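Side-chain contact in DNA polymerase III, beta subunit (PDB 3T0P), which probably tethers DNA polymerases and other proteins to DNA as a ring-shaped head-to-tail homodimer, giving replication its processivity: residues N260-E263 with L264-I268. Sequence-based numbering, arbitrary orientation.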
# COMPACT_ATOMS: atom_id res chain seq x y z
N ASN B 260 -12.91 20.84 20.42
CA ASN B 260 -12.12 20.90 19.21
C ASN B 260 -12.11 19.49 18.57
O ASN B 260 -11.77 18.51 19.23
CB ASN B 260 -10.71 21.41 19.55
CG ASN B 260 -9.79 21.44 18.35
OD1 ASN B 260 -9.25 20.42 17.94
ND2 ASN B 260 -9.65 22.59 17.73
N LYS B 261 -12.53 19.40 17.31
CA LYS B 261 -12.68 18.16 16.54
C LYS B 261 -11.34 17.39 16.43
O LYS B 261 -11.29 16.20 16.72
CB LYS B 261 -13.26 18.49 15.14
CG LYS B 261 -13.60 17.29 14.19
CD LYS B 261 -12.38 16.63 13.47
CE LYS B 261 -11.38 17.57 12.80
NZ LYS B 261 -12.01 18.48 11.78
N ARG B 262 -10.27 18.07 16.04
CA ARG B 262 -8.94 17.44 15.89
C ARG B 262 -8.41 16.89 17.22
O ARG B 262 -7.89 15.78 17.23
CB ARG B 262 -7.93 18.43 15.25
CG ARG B 262 -6.46 17.94 15.03
CD ARG B 262 -6.31 16.69 14.17
NE ARG B 262 -7.10 16.73 12.94
CZ ARG B 262 -7.22 15.72 12.08
NH1 ARG B 262 -6.58 14.58 12.30
NH2 ARG B 262 -7.98 15.85 11.01
N GLU B 263 -8.55 17.65 18.33
CA GLU B 263 -8.08 17.16 19.64
C GLU B 263 -8.83 15.90 20.07
O GLU B 263 -8.20 14.98 20.60
CB GLU B 263 -8.20 18.22 20.73
CG GLU B 263 -7.19 19.36 20.66
CD GLU B 263 -7.42 20.48 21.67
OE1 GLU B 263 -7.98 20.20 22.76
OE2 GLU B 263 -7.05 21.63 21.37
N LEU B 264 -10.17 15.86 19.86
CA LEU B 264 -10.97 14.70 20.23
C LEU B 264 -10.56 13.49 19.36
O LEU B 264 -10.25 12.41 19.90
CB LEU B 264 -12.49 14.99 20.11
CG LEU B 264 -13.41 13.83 20.56
CD1 LEU B 264 -13.11 13.40 22.01
CD2 LEU B 264 -14.89 14.20 20.40
N LEU B 265 -10.49 13.68 18.05
CA LEU B 265 -10.05 12.64 17.11
C LEU B 265 -8.65 12.11 17.48
O LEU B 265 -8.48 10.88 17.60
CB LEU B 265 -10.06 13.18 15.65
CG LEU B 265 -9.53 12.23 14.55
CD1 LEU B 265 -10.24 10.83 14.62
CD2 LEU B 265 -9.69 12.84 13.18
N ASP B 266 -7.68 13.01 17.70
CA ASP B 266 -6.30 12.53 18.05
C ASP B 266 -6.26 11.74 19.36
O ASP B 266 -5.52 10.75 19.46
CB ASP B 266 -5.32 13.70 18.12
CG ASP B 266 -4.97 14.26 16.74
OD1 ASP B 266 -5.41 13.67 15.71
OD2 ASP B 266 -4.30 15.33 16.69
N CYS B 267 -7.07 12.13 20.34
CA CYS B 267 -7.08 11.45 21.60
C CYS B 267 -7.70 10.05 21.50
O CYS B 267 -7.17 9.11 22.09
CB CYS B 267 -7.82 12.29 22.64
SG CYS B 267 -8.22 11.35 24.13
N ILE B 268 -8.85 9.92 20.82
CA ILE B 268 -9.53 8.64 20.66
C ILE B 268 -8.65 7.70 19.82
O ILE B 268 -8.54 6.50 20.12
CB ILE B 268 -10.96 8.81 20.08
CG1 ILE B 268 -11.78 9.75 21.00
CG2 ILE B 268 -11.63 7.44 19.96
CD1 ILE B 268 -13.26 9.99 20.62
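Leu264 N reaches back to Asn260 O (3.2 Å) in the first turn of helix 261-272, an N-capped helix of the C-terminal domain that follows directly on strand 255-260. Asn260 is the N-cap: its amide oxygen OD1 accepts from Glu263 N at 2.9 Å, in the plane of the side-chain carbonyl, so the side chain caps the N-H of Glu263 while the backbone O starts the regular i to i+4 series. The side chain of Leu264 is buried among Met285, Met292 and Leu294 of the neighbouring strands and Leu329 of helix 322-329. Next, Leu265 N donates to Lys261 O at 3.0 Å. Its methyl CD2 lies over one face of the Arg262 guanidinium, 3.7 Å from NH1; the two side chains run alongside each other. The arginine gets there by folding: CG leaves anti to the backbone N, then bends at chi2 (57°) and chi3 bring the head group back over the leucine. Lys261, by contrast, sends NZ off to the carbonyl oxygens of Ile332 and Glu334. One residue on, Asp266 N is held by Arg262 O at 2.8 Å, and its carboxylate comes to the edge of the same guanidinium, the two planes 61° apart. The salt bridge is a long one, NH1 to OD1 3.7 Å, and the aliphatic CD of Arg262 lies slightly nearer, to both carboxylate oxygens. Were Asp266 replaced by alanine, the guanidinium would probably lose its acidic neighbour and be freer to swing off Leu265. Cys267 continues the i to i+4 hydrogen bonding, its N donating to Glu263 O at 3.1 Å, with its side chain against Leu294 and Ile307. Its CB lies 3.4 Å from that same Glu263 O.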